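Local coordinates for protein LbaCas13a H328A (C2c2) (Lachnospiraceae bacterium NK4A179, PDB 5WLH) that binds a CRISPR guide RNA and, as a Cas13a enzyme, probably cleaves RNA with paired HEPN nuclease motifs once the guide meets its target, at residues A[503-508]-A[919-924]; A[596-601]-A[906-911]; A[1117-1122]-A[1250-1255]. All blocks are in the same frame, centred on the assembly; numbering follows the deposited sequence.

Interaction 1: A[503-508]-A[919-924]; sequences AVYVAF and NHMLGF. With nucleotides of chain B.
Tyr505 reaches from helix 486-517 across to three side chains of helix 915-941, and its ring carries almost the whole contact. The helix segments run nearly antiparallel, at 159°, with their axes 11.1 Å apart, and the phenol spans this wide spacing. Its CG stands beside the backbone N and anti to the carbonyl carbon (chi1 -64°), which sends the ring outward to helix 915-941. Met921 lies over one face: its CB is 3.6 Å from Tyr505 CE2, a CH-pi contact displaced toward the rim of the ring. From there the extended methionine chain runs back alongside Tyr505 in the opposite sense. Its SD sits obliquely to the ring, 4.8 Å from the centroid, a Met-aromatic contact, and its CE ends near Tyr505 CB. The other two partners meet the far end of the phenol. Phe924 crosses Tyr505 at about a right angle and presents its ring edge to the hydroxyl, with CE2 3.3 Å from Tyr505 OH; its CD2 in turn lies at the edge of the tyrosine ring. His920 closes against the same oxygen with CB 3.1 Å from Tyr505 OH, a close approach made by the methylene rather than by the imidazole. On the side of helix 915-941 turned away from Tyr505, the amide of Asn919 rests over the C5-C6 side of the uracil of U35 of chain B, with ND2 3.5 Å from C5, so this helix has protein on one flank and RNA on another. Helix 901-911 packs against Met921 and Val506, helix 960-974 covers Met921 and Leu922, and helix 1106-1145 lies along Ala503, Val504 and Phe508.

Interaction 2: A[596-601]-A[906-911]; sequences KDVIYS and WYIVSR
Val598 and Ile599 of helix 588-602 meet Ile908 and Val909 of helix 901-911 in a wholly apolar contact, and the residues just before them pair with each other through charge. There, Lys596 points away from helix 901-911 and curls its chain so that NZ forms a salt bridge with Asp597 OD1 at 3.2 Å; the same ammonium also donates to the carbonyl of Leu530. Val598 comes next and points toward the partner helix. Its CG1 branch, anti to the backbone N (chi1 179°), sets its methyl 3.6 Å from Ile908 CB, and the two side chains cross at roughly a right angle. The helices themselves do likewise: at -99° this is a nearly perpendicular crossing, with the segment axes only 8.8 Å apart, in the helical part of the enzyme where helix 588-602 runs directly into an RNDSFH sequence, which fits the R-X4-H signature of HEPN ribonucleases. Ile599 sits at the closest point of the backbones, its CA 5.8 Å from that of Val909. Its CG1 lies 3.8 Å from Ile908 CG2, while Val909 sends CG2 against the main chain, 4.1 Å from Ile599 CA. Ile908 is thus wedged against both residues, using CB and CG1 for Val598 and CG2 for Ile599. Ile599 also packs on Val506, Ala509 and Leu513 of helix 486-517, which makes it a meeting point of three helices. Tyr600 turns away, and its hydroxyl bonds to the carbonyl of Lys1202. Ser601 folds its hydroxyl back onto its own helix, where OG donates to Val598 O at 2.6 Å, 24° out of the carbonyl plane.

Interaction 3: A[1117-1122]-A[1250-1255]; sequences ELQGQL and EHFRYY
A Schellman motif ends helix 1239-1250, and Phe1252, its C-prime residue, meets Gln1119 of helix 1106-1145. The positive phi of Phe1252 (60°) turns the chain so that Arg1253 N reaches Tyr1248 O and Phe1252 N reaches Ile1249 O. Its ring, in turn, is brought alongside helix 1106-1145. Gln1119 comes to it over one face: NE2 stands 3.5 Å from both Phe1252 CD2 and Phe1252 CE2, above the centre of the ring. The amide is not laid flat on the phenyl; the two planes are 66° apart. Gln1119 leaves its helix with CG anti to the backbone N and then bends at chi2 (75°), which drops CG to 3.7 Å from Phe1252 CE2 and carries the amide over the ring. The nitrogen is not left to the aromatic face alone, because it also donates to Ile1249 O, tying helix 1106-1145 to the capped end of helix 1239-1250. Tyr1255 makes a looser contact, its OH 4.1 Å from Gln1119 CB. The Phe1252 ring further meets Phe508 edge-to-face. An alanine in place of Phe1252 would take away the surface under the Gln1119 amide and is likely to open a gap beside Phe508, leaving the amide held less firmly against turning. His1251, just before Phe1252, and Arg1246 are the two ends of an RNYIEH sequence, so the contact is consistent with a HEPN nuclease domain in which a Schellman motif ends the helix that carries the arginine of the R-X4-H motif, with the histidine just past its last turn.

How the interactions relate
Helix 486-517 is the common element: it supplies 503-508 to interaction 1, packs through Val506 on Ile599 of interaction 2, and through Phe508 on Phe1252 and Gly1120 of interaction 3. Interactions 1 and 2 are also joined because helix 901-911 of the latter is followed in the chain by helix 915-941 of the former, with Met921 lying on Trp906. Interactions 2 and 3 flank this centre without touching, their nearest atoms about 9 Å apart. Interaction 2 is buried and purely aliphatic, its nearest atom about 11 Å from the RNA. Interaction 3 is equally buried but sets a polar amide on an aromatic ring at a helix end, while interaction 1, only partly buried, centres on one tyrosine ring packed by a methionine and a phenylalanine and borders the guide RNA.

Interaction 1: A[503-508]-A[919-924]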
loop_
_atom_site.group_PDB
_atom_site.type_symbol
_atom_site.label_atom_id
_atom_site.label_comp_id
_atom_site.label_asym_id
_atom_site.label_seq_id
_atom_site.Cartn_x
_atom_site.Cartn_y
_atom_site.Cartn_z
ATOM N N ALA A 503 -4.644 -2.010 13.165
ATOM C CA ALA A 503 -5.160 -3.359 13.358
ATOM C C ALA A 503 -4.044 -4.383 13.252
ATOM O O ALA A 503 -4.052 -5.401 13.955
ATOM C CB ALA A 503 -6.253 -3.653 12.331
ATOM N N VAL A 504 -3.080 -4.131 12.367
ATOM C CA VAL A 504 -1.952 -5.035 12.198
ATOM C C VAL A 504 -1.139 -5.091 13.481
ATOM O O VAL A 504 -0.771 -6.170 13.956
ATOM C CB VAL A 504 -1.094 -4.571 11.004
ATOM C CG1 VAL A 504 0.282 -5.270 11.001
ATOM C CG2 VAL A 504 -1.853 -4.790 9.691
ATOM N N TYR A 505 -0.890 -3.925 14.086
ATOM C CA TYR A 505 -0.067 -3.870 15.291
ATOM C C TYR A 505 -0.789 -4.457 16.490
ATOM O O TYR A 505 -0.136 -5.080 17.337
ATOM C CB TYR A 505 0.376 -2.432 15.568
ATOM C CG TYR A 505 1.260 -1.956 14.455
ATOM C CD1 TYR A 505 2.369 -2.703 14.068
ATOM C CD2 TYR A 505 0.947 -0.816 13.739
ATOM C CE1 TYR A 505 3.178 -2.293 13.018
ATOM C CE2 TYR A 505 1.736 -0.408 12.688
ATOM C CZ TYR A 505 2.841 -1.143 12.331
ATOM O OH TYR A 505 3.629 -0.726 11.278
ATOM N N VAL A 506 -2.119 -4.292 16.570
ATOM C CA VAL A 506 -2.891 -5.000 17.598
ATOM C C VAL A 506 -2.624 -6.499 17.514
ATOM O O VAL A 506 -2.331 -7.153 18.523
ATOM C CB VAL A 506 -4.393 -4.689 17.475
ATOM C CG1 VAL A 506 -5.231 -5.573 18.449
ATOM C CG2 VAL A 506 -4.646 -3.236 17.761
ATOM N N ALA A 507 -2.679 -7.057 16.299
ATOM C CA ALA A 507 -2.406 -8.481 16.120
ATOM C C ALA A 507 -0.994 -8.843 16.575
ATOM O O ALA A 507 -0.801 -9.861 17.247
ATOM C CB ALA A 507 -2.608 -8.883 14.654
ATOM N N PHE A 508 0.013 -8.027 16.213
ATOM C CA PHE A 508 1.382 -8.344 16.601
ATOM C C PHE A 508 1.579 -8.203 18.103
ATOM O O PHE A 508 2.340 -8.967 18.706
ATOM C CB PHE A 508 2.389 -7.457 15.861
ATOM C CG PHE A 508 2.763 -7.988 14.498
ATOM C CD1 PHE A 508 3.585 -9.104 14.376
ATOM C CD2 PHE A 508 2.282 -7.386 13.345
ATOM C CE1 PHE A 508 3.928 -9.607 13.120
ATOM C CE2 PHE A 508 2.618 -7.885 12.076
ATOM C CZ PHE A 508 3.436 -8.989 11.965
ATOM N N ASN A 919 8.404 1.781 15.567
ATOM C CA ASN A 919 8.836 2.892 14.725
ATOM C C ASN A 919 7.922 3.043 13.520
ATOM O O ASN A 919 7.544 4.163 13.146
ATOM C CB ASN A 919 10.289 2.673 14.272
ATOM C CG ASN A 919 10.777 3.764 13.321
ATOM O OD1 ASN A 919 11.028 4.877 13.748
ATOM N ND2 ASN A 919 10.915 3.437 12.025
ATOM N N HIS A 920 7.583 1.927 12.881
ATOM C CA HIS A 920 6.643 1.967 11.761
ATOM C C HIS A 920 5.280 2.504 12.194
ATOM O O HIS A 920 4.667 3.313 11.487
ATOM C CB HIS A 920 6.463 0.568 11.167
ATOM C CG HIS A 920 7.605 0.089 10.328
ATOM N ND1 HIS A 920 8.318 0.915 9.487
ATOM C CD2 HIS A 920 8.126 -1.153 10.165
ATOM C CE1 HIS A 920 9.247 0.213 8.864
ATOM N NE2 HIS A 920 9.149 -1.046 9.253
ATOM N N MET A 921 4.774 2.035 13.337
ATOM C CA MET A 921 3.510 2.544 13.854
ATOM C C MET A 921 3.573 4.047 14.067
ATOM O O MET A 921 2.658 4.772 13.681
ATOM C CB MET A 921 3.146 1.839 15.165
ATOM C CG MET A 921 1.777 2.207 15.710
ATOM S SD MET A 921 1.532 1.268 17.242
ATOM C CE MET A 921 -0.253 1.246 17.370
ATOM N N LEU A 922 4.670 4.538 14.640
ATOM C CA LEU A 922 4.827 5.975 14.806
ATOM C C LEU A 922 4.821 6.683 13.457
ATOM O O LEU A 922 4.204 7.748 13.310
ATOM C CB LEU A 922 6.122 6.261 15.563
ATOM C CG LEU A 922 6.344 7.685 16.043
ATOM C CD1 LEU A 922 5.101 8.210 16.785
ATOM C CD2 LEU A 922 7.577 7.691 16.945
ATOM N N GLY A 923 5.485 6.099 12.463
ATOM C CA GLY A 923 5.498 6.692 11.136
ATOM C C GLY A 923 4.110 6.761 10.516
ATOM O O GLY A 923 3.774 7.727 9.836
ATOM N N PHE A 924 3.281 5.737 10.754
ATOM C CA PHE A 924 1.920 5.757 10.229
ATOM C C PHE A 924 1.094 6.850 10.903
ATOM O O PHE A 924 0.250 7.492 10.268
ATOM C CB PHE A 924 1.264 4.392 10.437
ATOM C CG PHE A 924 1.680 3.360 9.411
ATOM C CD1 PHE A 924 1.636 3.662 8.067
ATOM C CD2 PHE A 924 2.108 2.096 9.805
ATOM C CE1 PHE A 924 2.034 2.706 7.113
ATOM C CE2 PHE A 924 2.491 1.148 8.859
ATOM C CZ PHE A 924 2.437 1.457 7.526
ATOM P P U B 35 14.733 6.870 15.113
ATOM O OP1 U B 35 13.351 7.324 14.839
ATOM O OP2 U B 35 15.488 7.746 16.042
ATOM O "O5'" U B 35 14.747 5.391 15.675
ATOM C "C5'" U B 35 14.446 5.111 17.024
ATOM C "C4'" U B 35 14.655 3.648 17.282
ATOM O "O4'" U B 35 13.744 2.877 16.465
ATOM C "C3'" U B 35 16.025 3.132 16.886
ATOM O "O3'" U B 35 16.972 3.400 17.893
ATOM C "C2'" U B 35 15.776 1.649 16.655
ATOM O "O2'" U B 35 15.810 0.937 17.879
ATOM C "C1'" U B 35 14.336 1.649 16.111
ATOM N N1 U B 35 14.319 1.525 14.638
ATOM C C2 U B 35 14.421 0.244 14.145
ATOM O O2 U B 35 14.485 -0.739 14.859
ATOM N N3 U B 35 14.423 0.153 12.784
ATOM C C4 U B 35 14.362 1.195 11.884
ATOM O O4 U B 35 14.398 0.927 10.682
ATOM C C5 U B 35 14.269 2.495 12.468
ATOM C C6 U B 35 14.249 2.617 13.800
#

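Interaction 2: A[596-601]-A[906-911]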
loop_
_atom_site.group_PDB
_atom_site.type_symbol
_atom_site.label_atom_id
_atom_site.label_comp_id
_atom_site.label_asym_id
_atom_site.label_seq_id
_atom_site.Cartn_x
_atom_site.Cartn_y
_atom_site.Cartn_z
ATOM N N LYS A 596 -4.020 -8.487 28.144
ATOM C CA LYS A 596 -4.786 -9.062 27.048
ATOM C C LYS A 596 -6.044 -8.250 26.768
ATOM O O LYS A 596 -6.389 -8.014 25.607
ATOM C CB LYS A 596 -5.154 -10.509 27.386
ATOM C CG LYS A 596 -5.994 -11.220 26.349
ATOM C CD LYS A 596 -6.535 -12.542 26.895
ATOM C CE LYS A 596 -7.662 -12.335 27.902
ATOM N NZ LYS A 596 -8.943 -11.847 27.297
ATOM N N ASP A 597 -6.744 -7.819 27.823
ATOM C CA ASP A 597 -7.954 -7.021 27.652
ATOM C C ASP A 597 -7.660 -5.647 27.060
ATOM O O ASP A 597 -8.473 -5.117 26.299
ATOM C CB ASP A 597 -8.664 -6.832 28.989
ATOM C CG ASP A 597 -9.347 -8.084 29.473
ATOM O OD1 ASP A 597 -9.491 -9.035 28.676
ATOM O OD2 ASP A 597 -9.733 -8.113 30.665
ATOM N N VAL A 598 -6.554 -5.009 27.459
ATOM C CA VAL A 598 -6.209 -3.733 26.839
ATOM C C VAL A 598 -6.051 -3.913 25.341
ATOM O O VAL A 598 -6.615 -3.156 24.543
ATOM C CB VAL A 598 -4.929 -3.140 27.447
ATOM C CG1 VAL A 598 -4.614 -1.832 26.727
ATOM C CG2 VAL A 598 -5.105 -2.907 28.937
ATOM N N ILE A 599 -5.278 -4.924 24.943
ATOM C CA ILE A 599 -4.993 -5.122 23.524
ATOM C C ILE A 599 -6.278 -5.444 22.785
ATOM O O ILE A 599 -6.563 -4.872 21.728
ATOM C CB ILE A 599 -3.941 -6.227 23.330
ATOM C CG1 ILE A 599 -2.606 -5.800 23.930
ATOM C CG2 ILE A 599 -3.754 -6.589 21.821
ATOM C CD1 ILE A 599 -1.620 -6.956 24.057
ATOM N N TYR A 600 -7.072 -6.367 23.345
ATOM C CA TYR A 600 -8.330 -6.746 22.719
ATOM C C TYR A 600 -9.230 -5.534 22.515
ATOM O O TYR A 600 -9.933 -5.446 21.509
ATOM C CB TYR A 600 -9.052 -7.802 23.561
ATOM C CG TYR A 600 -10.397 -8.132 22.982
ATOM C CD1 TYR A 600 -10.501 -8.923 21.847
ATOM C CD2 TYR A 600 -11.561 -7.606 23.537
ATOM C CE1 TYR A 600 -11.727 -9.199 21.284
ATOM C CE2 TYR A 600 -12.790 -7.882 22.997
ATOM C CZ TYR A 600 -12.869 -8.672 21.870
ATOM O OH TYR A 600 -14.090 -8.922 21.333
ATOM N N SER A 601 -9.227 -4.594 23.463
ATOM C CA SER A 601 -10.123 -3.454 23.359
ATOM C C SER A 601 -9.792 -2.582 22.161
ATOM O O SER A 601 -10.645 -1.810 21.723
ATOM C CB SER A 601 -10.099 -2.616 24.637
ATOM O OG SER A 601 -8.894 -1.904 24.784
ATOM N N TRP A 906 -3.135 2.666 23.312
ATOM C CA TRP A 906 -1.993 2.968 22.447
ATOM C C TRP A 906 -0.695 2.581 23.127
ATOM O O TRP A 906 0.236 2.078 22.489
ATOM C CB TRP A 906 -1.958 4.452 22.092
ATOM C CG TRP A 906 -2.995 4.840 21.129
ATOM C CD1 TRP A 906 -4.186 5.443 21.409
ATOM C CD2 TRP A 906 -2.962 4.650 19.711
ATOM N NE1 TRP A 906 -4.897 5.646 20.250
ATOM C CE2 TRP A 906 -4.165 5.173 19.192
ATOM C CE3 TRP A 906 -2.030 4.093 18.830
ATOM C CZ2 TRP A 906 -4.467 5.145 17.833
ATOM C CZ3 TRP A 906 -2.327 4.077 17.478
ATOM C CH2 TRP A 906 -3.534 4.600 16.994
ATOM N N TYR A 907 -0.615 2.833 24.429
ATOM C CA TYR A 907 0.549 2.452 25.206
ATOM C C TYR A 907 0.811 0.959 25.131
ATOM O O TYR A 907 1.883 0.528 24.691
ATOM C CB TYR A 907 0.346 2.890 26.652
ATOM C CG TYR A 907 1.403 2.389 27.596
ATOM C CD1 TYR A 907 2.756 2.443 27.262
ATOM C CD2 TYR A 907 1.048 1.900 28.852
ATOM C CE1 TYR A 907 3.727 1.985 28.151
ATOM C CE2 TYR A 907 1.999 1.451 29.740
ATOM C CZ TYR A 907 3.339 1.505 29.397
ATOM O OH TYR A 907 4.288 1.058 30.297
ATOM N N ILE A 908 -0.146 0.147 25.589
ATOM C CA ILE A 908 0.107 -1.288 25.679
ATOM C C ILE A 908 0.311 -1.894 24.292
ATOM O O ILE A 908 1.196 -2.730 24.099
ATOM C CB ILE A 908 -1.025 -1.989 26.448
ATOM C CG1 ILE A 908 -1.029 -1.501 27.904
ATOM C CG2 ILE A 908 -0.873 -3.514 26.389
ATOM C CD1 ILE A 908 0.313 -1.795 28.643
ATOM N N VAL A 909 -0.498 -1.496 23.305
ATOM C CA VAL A 909 -0.336 -2.089 21.977
ATOM C C VAL A 909 1.042 -1.758 21.410
ATOM O O VAL A 909 1.771 -2.653 20.970
ATOM C CB VAL A 909 -1.472 -1.652 21.034
ATOM C CG1 VAL A 909 -1.147 -2.038 19.582
ATOM C CG2 VAL A 909 -2.755 -2.337 21.446
ATOM N N SER A 910 1.436 -0.480 21.444
ATOM C CA SER A 910 2.734 -0.132 20.861
ATOM C C SER A 910 3.874 -0.713 21.681
ATOM O O SER A 910 4.912 -1.093 21.125
ATOM C CB SER A 910 2.892 1.384 20.743
ATOM O OG SER A 910 2.976 2.002 22.016
ATOM N N ARG A 911 3.674 -0.830 22.993
ATOM C CA ARG A 911 4.750 -1.276 23.868
ATOM C C ARG A 911 5.114 -2.732 23.618
ATOM O O ARG A 911 6.252 -3.131 23.878
ATOM C CB ARG A 911 4.345 -1.067 25.333
ATOM C CG ARG A 911 5.486 -1.250 26.324
ATOM C CD ARG A 911 6.570 -0.211 26.160
ATOM N NE ARG A 911 7.596 -0.397 27.187
ATOM C CZ ARG A 911 8.664 -1.184 27.057
ATOM N NH1 ARG A 911 8.888 -1.860 25.933
ATOM N NH2 ARG A 911 9.521 -1.290 28.060
#

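Interaction 3: A[1117-1122]-A[1250-1255]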
loop_
_atom_site.group_PDB
_atom_site.type_symbol
_atom_site.label_atom_id
_atom_site.label_comp_id
_atom_site.label_asym_id
_atom_site.label_seq_id
_atom_site.Cartn_x
_atom_site.Cartn_y
_atom_site.Cartn_z
ATOM N N GLU A 1117 7.040 -8.163 7.896
ATOM C CA GLU A 1117 6.420 -7.355 6.845
ATOM C C GLU A 1117 5.525 -8.200 5.948
ATOM O O GLU A 1117 4.459 -7.741 5.511
ATOM C CB GLU A 1117 7.470 -6.643 6.002
ATOM C CG GLU A 1117 8.210 -5.571 6.753
ATOM C CD GLU A 1117 9.411 -5.056 5.994
ATOM O OE1 GLU A 1117 9.519 -5.330 4.778
ATOM O OE2 GLU A 1117 10.245 -4.365 6.617
ATOM N N LEU A 1118 5.946 -9.428 5.632
ATOM C CA LEU A 1118 5.060 -10.302 4.869
ATOM C C LEU A 1118 3.804 -10.630 5.653
ATOM O O LEU A 1118 2.697 -10.642 5.095
ATOM C CB LEU A 1118 5.782 -11.594 4.492
ATOM C CG LEU A 1118 6.962 -11.364 3.552
ATOM C CD1 LEU A 1118 7.762 -12.652 3.450
ATOM C CD2 LEU A 1118 6.474 -10.911 2.184
ATOM N N GLN A 1119 3.956 -10.901 6.954
ATOM C CA GLN A 1119 2.803 -11.266 7.768
ATOM C C GLN A 1119 1.934 -10.045 8.008
ATOM O O GLN A 1119 0.704 -10.130 7.986
ATOM C CB GLN A 1119 3.278 -11.840 9.105
ATOM C CG GLN A 1119 2.180 -12.051 10.142
ATOM C CD GLN A 1119 1.303 -13.242 9.845
ATOM O OE1 GLN A 1119 1.294 -13.767 8.735
ATOM N NE2 GLN A 1119 0.540 -13.669 10.842
ATOM N N GLY A 1120 2.572 -8.902 8.228
ATOM C CA GLY A 1120 1.822 -7.674 8.432
ATOM C C GLY A 1120 1.001 -7.293 7.218
ATOM O O GLY A 1120 -0.122 -6.819 7.348
ATOM N N GLN A 1121 1.536 -7.513 6.013
ATOM C CA GLN A 1121 0.736 -7.195 4.838
ATOM C C GLN A 1121 -0.460 -8.132 4.731
ATOM O O GLN A 1121 -1.551 -7.724 4.332
ATOM C CB GLN A 1121 1.605 -7.275 3.575
ATOM C CG GLN A 1121 0.828 -7.025 2.272
ATOM C CD GLN A 1121 0.218 -5.633 2.221
ATOM O OE1 GLN A 1121 0.935 -4.625 2.240
ATOM N NE2 GLN A 1121 -1.116 -5.569 2.158
ATOM N N LEU A 1122 -0.265 -9.404 5.078
ATOM C CA LEU A 1122 -1.386 -10.335 5.096
ATOM C C LEU A 1122 -2.469 -9.873 6.062
ATOM O O LEU A 1122 -3.649 -9.892 5.730
ATOM C CB LEU A 1122 -0.901 -11.729 5.472
ATOM C CG LEU A 1122 -0.067 -12.397 4.366
ATOM C CD1 LEU A 1122 0.598 -13.647 4.902
ATOM C CD2 LEU A 1122 -0.903 -12.714 3.105
ATOM N N GLU A 1250 -4.174 -14.529 10.961
ATOM C CA GLU A 1250 -4.243 -13.618 12.098
ATOM C C GLU A 1250 -3.882 -14.308 13.404
ATOM O O GLU A 1250 -3.451 -13.644 14.357
ATOM C CB GLU A 1250 -5.623 -12.978 12.214
ATOM C CG GLU A 1250 -5.595 -11.829 13.223
ATOM C CD GLU A 1250 -6.704 -10.830 13.026
ATOM O OE1 GLU A 1250 -7.566 -11.074 12.163
ATOM O OE2 GLU A 1250 -6.697 -9.794 13.729
ATOM N N HIS A 1251 -4.069 -15.615 13.483
ATOM C CA HIS A 1251 -3.652 -16.361 14.656
ATOM C C HIS A 1251 -2.230 -16.868 14.554
ATOM O O HIS A 1251 -1.809 -17.649 15.416
ATOM C CB HIS A 1251 -4.590 -17.540 14.907
ATOM C CG HIS A 1251 -6.016 -17.131 15.049
ATOM N ND1 HIS A 1251 -7.065 -17.983 14.787
ATOM C CD2 HIS A 1251 -6.566 -15.951 15.421
ATOM C CE1 HIS A 1251 -8.204 -17.346 14.996
ATOM N NE2 HIS A 1251 -7.928 -16.110 15.376
ATOM N N PHE A 1252 -1.483 -16.459 13.522
ATOM C CA PHE A 1252 -0.065 -16.757 13.439
ATOM C C PHE A 1252 0.183 -18.268 13.430
ATOM O O PHE A 1252 1.195 -18.734 13.954
ATOM C CB PHE A 1252 0.702 -16.071 14.585
ATOM C CG PHE A 1252 0.811 -14.559 14.418
ATOM C CD1 PHE A 1252 -0.298 -13.733 14.625
ATOM C CD2 PHE A 1252 2.000 -13.978 14.015
ATOM C CE1 PHE A 1252 -0.206 -12.348 14.452
ATOM C CE2 PHE A 1252 2.105 -12.583 13.837
ATOM C CZ PHE A 1252 1.005 -11.775 14.051
ATOM N N ARG A 1253 -0.748 -19.031 12.844
ATOM C CA ARG A 1253 -0.631 -20.490 12.867
ATOM C C ARG A 1253 0.572 -20.966 12.065
ATOM O O ARG A 1253 1.138 -22.021 12.368
ATOM C CB ARG A 1253 -1.905 -21.138 12.322
ATOM C CG ARG A 1253 -3.185 -20.738 13.042
ATOM C CD ARG A 1253 -3.148 -21.168 14.507
ATOM N NE ARG A 1253 -2.776 -22.574 14.650
ATOM C CZ ARG A 1253 -2.233 -23.094 15.747
ATOM N NH1 ARG A 1253 -1.993 -22.324 16.803
ATOM N NH2 ARG A 1253 -1.919 -24.383 15.786
ATOM N N TYR A 1254 0.973 -20.207 11.037
ATOM C CA TYR A 1254 2.155 -20.579 10.270
ATOM C C TYR A 1254 3.340 -20.854 11.179
ATOM O O TYR A 1254 4.117 -21.790 10.945
ATOM C CB TYR A 1254 2.494 -19.459 9.290
ATOM C CG TYR A 1254 3.877 -19.551 8.697
ATOM C CD1 TYR A 1254 4.128 -20.375 7.615
ATOM C CD2 TYR A 1254 4.915 -18.774 9.187
ATOM C CE1 TYR A 1254 5.389 -20.450 7.049
ATOM C CE2 TYR A 1254 6.185 -18.828 8.620
ATOM C CZ TYR A 1254 6.410 -19.670 7.553
ATOM O OH TYR A 1254 7.666 -19.731 6.993
ATOM N N TYR A 1255 3.496 -20.042 12.220
ATOM C CA TYR A 1255 4.666 -20.111 13.077
ATOM C C TYR A 1255 4.625 -21.290 14.033
ATOM O O TYR A 1255 5.650 -21.595 14.648
ATOM C CB TYR A 1255 4.820 -18.811 13.862
ATOM C CG TYR A 1255 5.144 -17.642 12.953
ATOM C CD1 TYR A 1255 6.382 -17.568 12.320
ATOM C CD2 TYR A 1255 4.215 -16.635 12.696
ATOM C CE1 TYR A 1255 6.702 -16.507 11.481
ATOM C CE2 TYR A 1255 4.538 -15.558 11.826
ATOM C CZ TYR A 1255 5.785 -15.513 11.240
ATOM O OH TYR A 1255 6.139 -14.482 10.382
#